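Local coordinates for coenzyme F420-dependent N(5),N(10)-methenyltetrahydromethanopterin reductase-related protein (Desulfurobacterium thermolithotrophum DSM 11699, PDB 6HUZ) that is an [Fe]-hydrogenase paralog that binds the iron-guanylylpyridinol cofactor and uses tetrahydrofolate derivatives as substrates, at residues G94-Y106 with T118-A131. Numbering follows the deposited sequence.
Sequences GVTFKIAETILPY and TMSILVLNSYLQNA. With FE9 (iron-guanylyl pyridinol cofactor), chain B.
Phe97 reaches from helix 95-103 into the second segment, and its ring lies almost flat on that of Tyr127, the centroids 4.1 Å apart and the planes tilted by 17°. From CB outward the phenylalanine changes partners. CB sits over the tyrosine ring as an off-centre CH-pi donor, and CG follows above the centre of that ring. CD1 lies 3.6 Å from Tyr127 CD2 and, at the ring's edge, meets Leu124 CD1. Farther out, CE1 meets the methyl CE of Met119 at 3.7 Å, while CZ ends against Val123 CG1, again near the ring plane. Met119 reaches the ring because its chain is bent at chi2 and chi3, bringing sulfur and methyl beside the aromatic in an oblique Met-aromatic contact. With Phe97 cut back to an alanine, Tyr127 is likely to lose the partner stacked on one face, and a gap would probably open between Met119 and Leu124.

Both helices follow neighbouring strands, 84-87 and 112-115, of the parallel sheet in the Rossmann-like N-terminal domain, and their axes cross at -52°. Leu124 is wedged between helix 95-103 and strand 112-115, where it touches Ile113 and Thr115. The short methyl of Ala100 leaves room for two leucine ends, Leu124 CD1 and Leu128 CD1. Toward the solvent side, Glu101 runs out extended to receive the Tyr127 hydroxyl at OE2 (OH to OE2 3.1 Å), on its syn side though well out of the carboxylate plane; this bond fixes the phenol end, while the stack on Phe97 opposes turning of the ring. At the other end, a water joins Thr96 OG1 to Thr118 O; Thr96 OG1 also bonds Thr89 OG1, and the Thr118 hydroxyl bonds Thr89 O, while Thr118 CG2 packs 3.5 Å from C5 of the cofactor's pyridinol.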
loop_
_atom_site.group_PDB
_atom_site.type_symbol
_atom_site.label_atom_id
_atom_site.label_comp_id
_atom_site.label_asym_id
_atom_site.label_seq_id
_atom_site.Cartn_x
_atom_site.Cartn_y
_atom_site.Cartn_z
ATOM N N GLY A 94 18.286 16.218 -13.460
ATOM C CA GLY A 94 19.619 16.047 -14.027
ATOM C C GLY A 94 20.849 16.559 -13.307
ATOM O O GLY A 94 21.949 16.270 -13.768
ATOM N N VAL A 95 20.716 17.292 -12.193
ATOM C CA VAL A 95 21.901 17.814 -11.493
ATOM C C VAL A 95 22.762 16.668 -10.883
ATOM O O VAL A 95 23.984 16.688 -11.032
ATOM C CB VAL A 95 21.521 18.864 -10.423
ATOM C CG1 VAL A 95 22.765 19.389 -9.721
ATOM C CG2 VAL A 95 20.723 20.016 -11.035
ATOM N N THR A 96 22.107 15.690 -10.200
ATOM C CA THR A 96 22.780 14.547 -9.582
ATOM C C THR A 96 23.452 13.685 -10.657
ATOM O O THR A 96 24.604 13.291 -10.491
ATOM C CB THR A 96 21.792 13.751 -8.722
ATOM O OG1 THR A 96 21.263 14.620 -7.714
ATOM C CG2 THR A 96 22.439 12.545 -8.053
ATOM N N PHE A 97 22.749 13.414 -11.766
ATOM C CA PHE A 97 23.305 12.622 -12.871
ATOM C C PHE A 97 24.547 13.285 -13.432
ATOM O O PHE A 97 25.557 12.631 -13.681
ATOM C CB PHE A 97 22.266 12.500 -14.015
ATOM C CG PHE A 97 21.063 11.623 -13.752
ATOM C CD1 PHE A 97 21.164 10.495 -12.954
ATOM C CD2 PHE A 97 19.844 11.888 -14.357
ATOM C CE1 PHE A 97 20.066 9.672 -12.738
ATOM C CE2 PHE A 97 18.751 11.059 -14.145
ATOM C CZ PHE A 97 18.866 9.957 -13.330
ATOM N N LYS A 98 24.470 14.591 -13.652
ATOM C CA LYS A 98 25.586 15.336 -14.200
ATOM C C LYS A 98 26.826 15.196 -13.323
ATOM O O LYS A 98 27.888 14.819 -13.818
ATOM C CB LYS A 98 25.192 16.815 -14.359
ATOM C CG LYS A 98 26.195 17.650 -15.151
ATOM C CD LYS A 98 26.503 18.988 -14.471
ATOM C CE LYS A 98 27.574 18.853 -13.415
ATOM N NZ LYS A 98 27.669 20.056 -12.547
ATOM N N ILE A 99 26.692 15.489 -12.020
ATOM C CA ILE A 99 27.817 15.415 -11.081
ATOM C C ILE A 99 28.414 14.014 -11.056
ATOM O O ILE A 99 29.633 13.868 -11.162
ATOM C CB ILE A 99 27.378 15.874 -9.656
ATOM C CG1 ILE A 99 26.938 17.350 -9.656
ATOM C CG2 ILE A 99 28.498 15.673 -8.642
ATOM C CD1 ILE A 99 25.900 17.678 -8.650
ATOM N N ALA A 100 27.562 12.978 -10.903
ATOM C CA ALA A 100 28.031 11.592 -10.855
ATOM C C ALA A 100 28.790 11.180 -12.126
ATOM O O ALA A 100 29.810 10.503 -12.051
ATOM C CB ALA A 100 26.852 10.669 -10.637
ATOM N N GLU A 101 28.299 11.592 -13.289
ATOM C CA GLU A 101 28.941 11.235 -14.548
ATOM C C GLU A 101 30.274 11.956 -14.711
ATOM O O GLU A 101 31.220 11.403 -15.265
ATOM C CB GLU A 101 28.002 11.613 -15.699
ATOM C CG GLU A 101 28.314 10.963 -17.035
ATOM C CD GLU A 101 27.127 10.953 -17.986
ATOM O OE1 GLU A 101 27.134 10.129 -18.930
ATOM O OE2 GLU A 101 26.188 11.760 -17.785
ATOM N N THR A 102 30.339 13.199 -14.233
ATOM C CA THR A 102 31.539 14.037 -14.338
ATOM C C THR A 102 32.670 13.567 -13.422
ATOM O O THR A 102 33.822 13.579 -13.848
ATOM C CB THR A 102 31.131 15.495 -14.068
ATOM O OG1 THR A 102 30.136 15.877 -15.019
ATOM C CG2 THR A 102 32.289 16.462 -14.141
ATOM N N ILE A 103 32.359 13.154 -12.171
ATOM C CA ILE A 103 33.405 12.706 -11.222
ATOM C C ILE A 103 33.809 11.248 -11.402
ATOM O O ILE A 103 34.874 10.848 -10.941
ATOM C CB ILE A 103 32.969 12.941 -9.752
ATOM C CG1 ILE A 103 31.843 11.962 -9.330
ATOM C CG2 ILE A 103 32.608 14.421 -9.533
ATOM C CD1 ILE A 103 31.325 12.093 -7.895
ATOM N N LEU A 104 32.962 10.453 -12.054
ATOM C CA LEU A 104 33.219 9.027 -12.272
ATOM C C LEU A 104 34.660 8.662 -12.750
ATOM O O LEU A 104 35.234 7.725 -12.209
ATOM C CB LEU A 104 32.156 8.478 -13.241
ATOM C CG LEU A 104 32.000 6.979 -13.336
ATOM C CD1 LEU A 104 31.464 6.407 -12.042
ATOM C CD2 LEU A 104 31.042 6.635 -14.450
ATOM N N PRO A 105 35.278 9.348 -13.730
ATOM C CA PRO A 105 36.636 8.945 -14.139
ATOM C C PRO A 105 37.758 9.344 -13.185
ATOM O O PRO A 105 38.883 8.875 -13.359
ATOM C CB PRO A 105 36.847 9.655 -15.494
ATOM C CG PRO A 105 35.728 10.618 -15.647
ATOM C CD PRO A 105 34.772 10.496 -14.511
ATOM N N TYR A 106 37.470 10.219 -12.206
ATOM C CA TYR A 106 38.481 10.725 -11.275
ATOM C C TYR A 106 38.507 10.085 -9.894
ATOM O O TYR A 106 39.494 10.256 -9.198
ATOM C CB TYR A 106 38.264 12.222 -11.109
ATOM C CG TYR A 106 38.325 12.975 -12.419
ATOM C CD1 TYR A 106 39.536 13.435 -12.920
ATOM C CD2 TYR A 106 37.171 13.239 -13.150
ATOM C CE1 TYR A 106 39.602 14.144 -14.115
ATOM C CE2 TYR A 106 37.224 13.955 -14.347
ATOM C CZ TYR A 106 38.447 14.406 -14.825
ATOM O OH TYR A 106 38.558 15.118 -15.998
ATOM N N THR A 118 17.570 12.614 -2.219
ATOM C CA THR A 118 17.173 13.152 -3.523
ATOM C C THR A 118 17.366 12.257 -4.751
ATOM O O THR A 118 17.048 12.699 -5.861
ATOM C CB THR A 118 17.952 14.464 -3.759
ATOM O OG1 THR A 118 19.355 14.177 -3.665
ATOM C CG2 THR A 118 17.563 15.552 -2.748
ATOM N N MET A 119 17.901 11.048 -4.604
ATOM C CA MET A 119 18.107 10.202 -5.777
ATOM C C MET A 119 18.180 8.758 -5.389
ATOM O O MET A 119 18.958 8.430 -4.498
ATOM C CB MET A 119 19.432 10.604 -6.462
ATOM C CG MET A 119 19.826 9.717 -7.643
ATOM S SD MET A 119 18.473 9.507 -8.827
ATOM C CE MET A 119 18.560 11.079 -9.656
ATOM N N SER A 120 17.379 7.876 -6.042
ATOM C CA SER A 120 17.464 6.455 -5.733
ATOM C C SER A 120 18.822 5.949 -6.235
ATOM O O SER A 120 19.233 6.296 -7.354
ATOM C CB SER A 120 16.356 5.685 -6.437
ATOM O OG SER A 120 16.730 4.327 -6.577
ATOM N N ILE A 121 19.524 5.143 -5.423
ATOM C CA ILE A 121 20.823 4.621 -5.837
ATOM C C ILE A 121 20.673 3.690 -7.036
ATOM O O ILE A 121 21.600 3.617 -7.871
ATOM C CB ILE A 121 21.608 3.937 -4.670
ATOM C CG1 ILE A 121 23.088 3.707 -5.075
ATOM C CG2 ILE A 121 20.975 2.591 -4.245
ATOM C CD1 ILE A 121 23.982 4.986 -5.505
ATOM N N LEU A 122 19.523 2.983 -7.122
ATOM C CA LEU A 122 19.253 2.054 -8.213
ATOM C C LEU A 122 19.042 2.812 -9.503
ATOM O O LEU A 122 19.536 2.375 -10.541
ATOM C CB LEU A 122 18.055 1.133 -7.902
ATOM C CG LEU A 122 18.214 0.294 -6.609
ATOM C CD1 LEU A 122 17.074 -0.748 -6.483
ATOM C CD2 LEU A 122 19.581 -0.430 -6.573
ATOM N N VAL A 123 18.352 3.952 -9.446
ATOM C CA VAL A 123 18.149 4.777 -10.641
ATOM C C VAL A 123 19.502 5.297 -11.091
ATOM O O VAL A 123 19.842 5.182 -12.270
ATOM C CB VAL A 123 17.161 5.936 -10.379
ATOM C CG1 VAL A 123 17.128 6.917 -11.554
ATOM C CG2 VAL A 123 15.779 5.397 -10.105
ATOM N N LEU A 124 20.304 5.861 -10.169
ATOM C CA LEU A 124 21.615 6.371 -10.536
ATOM C C LEU A 124 22.533 5.293 -11.098
ATOM O O LEU A 124 23.197 5.523 -12.109
ATOM C CB LEU A 124 22.308 7.048 -9.347
ATOM C CG LEU A 124 23.705 7.625 -9.661
ATOM C CD1 LEU A 124 23.622 8.700 -10.705
ATOM C CD2 LEU A 124 24.382 8.151 -8.400
ATOM N N ASN A 125 22.589 4.132 -10.445
ATOM C CA ASN A 125 23.450 3.029 -10.899
ATOM C C ASN A 125 23.077 2.588 -12.336
ATOM O O ASN A 125 23.961 2.325 -13.164
ATOM C CB ASN A 125 23.323 1.861 -9.922
ATOM C CG ASN A 125 24.055 0.637 -10.404
ATOM O OD1 ASN A 125 23.470 -0.296 -10.922
ATOM N ND2 ASN A 125 25.350 0.630 -10.258
ATOM N N SER A 126 21.763 2.518 -12.620
ATOM C CA SER A 126 21.241 2.127 -13.935
ATOM C C SER A 126 21.643 3.173 -14.979
ATOM O O SER A 126 22.151 2.830 -16.045
ATOM C CB SER A 126 19.720 1.965 -13.875
ATOM O OG SER A 126 19.164 1.502 -15.097
ATOM N N TYR A 127 21.431 4.444 -14.667
ATOM C CA TYR A 127 21.775 5.537 -15.576
ATOM C C TYR A 127 23.265 5.522 -15.962
ATOM O O TYR A 127 23.623 5.848 -17.098
ATOM C CB TYR A 127 21.487 6.883 -14.889
ATOM C CG TYR A 127 21.916 8.074 -15.718
ATOM C CD1 TYR A 127 21.149 8.511 -16.793
ATOM C CD2 TYR A 127 23.099 8.743 -15.450
ATOM C CE1 TYR A 127 21.541 9.598 -17.565
ATOM C CE2 TYR A 127 23.500 9.836 -16.213
ATOM C CZ TYR A 127 22.719 10.257 -17.272
ATOM O OH TYR A 127 23.102 11.331 -18.035
ATOM N N LEU A 128 24.142 5.159 -15.022
ATOM C CA LEU A 128 25.574 5.172 -15.310
ATOM C C LEU A 128 26.168 3.919 -15.969
ATOM O O LEU A 128 27.371 3.884 -16.151
ATOM C CB LEU A 128 26.330 5.489 -14.010
ATOM C CG LEU A 128 26.077 6.886 -13.436
ATOM C CD1 LEU A 128 26.703 7.019 -12.071
ATOM C CD2 LEU A 128 26.612 7.982 -14.366
ATOM N N GLN A 129 25.371 2.922 -16.361
ATOM C CA GLN A 129 25.951 1.718 -16.977
ATOM C C GLN A 129 26.846 1.947 -18.195
ATOM O O GLN A 129 27.930 1.369 -18.247
ATOM C CB GLN A 129 24.851 0.684 -17.312
ATOM C CG GLN A 129 24.251 0.024 -16.067
ATOM C CD GLN A 129 25.277 -0.675 -15.197
ATOM O OE1 GLN A 129 26.001 -1.571 -15.639
ATOM N NE2 GLN A 129 25.363 -0.290 -13.941
ATOM N N ASN A 130 26.439 2.755 -19.181
ATOM C CA ASN A 130 27.319 2.931 -20.326
ATOM C C ASN A 130 28.596 3.719 -19.960
ATOM O O ASN A 130 29.662 3.452 -20.508
ATOM C CB ASN A 130 26.579 3.601 -21.480
ATOM C CG ASN A 130 27.347 3.511 -22.772
ATOM O OD1 ASN A 130 27.834 2.433 -23.169
ATOM N ND2 ASN A 130 27.485 4.642 -23.453
ATOM N N ALA A 131 28.485 4.673 -19.038
ATOM C CA ALA A 131 29.642 5.470 -18.611
ATOM C C ALA A 131 30.645 4.539 -17.900
ATOM O O ALA A 131 31.839 4.658 -18.119
ATOM C CB ALA A 131 29.185 6.587 -17.682
HETATM O O2 FE9 B . 15.677 18.015 2.161
HETATM FE FE FE9 B . 16.978 15.125 2.756
HETATM C C1F FE9 B . 17.723 16.041 4.155
HETATM O O1F FE9 B . 18.188 16.604 5.022
HETATM C C2F FE9 B . 16.721 13.698 3.882
HETATM O O2F FE9 B . 16.599 12.816 4.577
HETATM C C8 FE9 B . 18.623 14.427 2.094
HETATM O O18 FE9 B . 19.152 13.433 2.559
HETATM C C7 FE9 B . 19.281 15.145 0.927
HETATM C C6 FE9 B . 18.524 16.432 0.760
HETATM N N1 FE9 B . 17.387 16.620 1.563
HETATM C C5 FE9 B . 18.990 17.450 -0.195
HETATM C C5M FE9 B . 20.190 17.170 -1.054
HETATM C C4 FE9 B . 18.223 18.701 -0.310
HETATM C C3 FE9 B . 17.014 18.892 0.539
HETATM C C3M FE9 B . 16.191 20.154 0.492
HETATM C C2 FE9 B . 16.630 17.792 1.501
HETATM O O3P FE9 B . 18.628 19.589 -1.259
HETATM P P1 FE9 B . 19.471 20.927 -0.932
HETATM O O1P FE9 B . 19.314 21.270 0.472
HETATM O O2P FE9 B . 18.793 22.123 -1.786
HETATM O "O5'" FE9 B . 20.980 20.601 -1.326
HETATM C "C5'" FE9 B . 21.410 20.474 -2.672
HETATM C "C4'" FE9 B . 22.783 21.133 -2.745
HETATM O "O4'" FE9 B . 23.360 20.891 -4.023
HETATM C "C1'" FE9 B . 24.140 22.028 -4.367
HETATM C "C2'" FE9 B . 23.302 23.192 -3.886
HETATM O "O2'" FE9 B . 24.034 24.414 -3.719
HETATM C "C3'" FE9 B . 22.729 22.651 -2.581
HETATM O "O3'" FE9 B . 23.500 23.029 -1.439
HETATM N N9A FE9 B . 24.458 21.995 -5.808
HETATM C C4A FE9 B . 25.547 21.416 -6.256
HETATM N N3A FE9 B . 26.601 20.832 -5.641
HETATM C C2A FE9 B . 27.623 20.376 -6.395
HETATM N N2A FE9 B . 28.637 19.763 -5.744
HETATM N N1A FE9 B . 27.668 20.481 -7.737
HETATM C C6A FE9 B . 26.703 21.095 -8.444
HETATM O O6A FE9 B . 26.750 21.169 -9.683
HETATM C C5A FE9 B . 25.536 21.596 -7.713
HETATM N N7A FE9 B . 24.392 22.225 -8.022
HETATM C C8A FE9 B . 23.744 22.459 -6.852
HETATM O O HOH W 1 18.603 14.202 -7.431
HETATM O O HOH W 2 14.790 15.638 2.730
#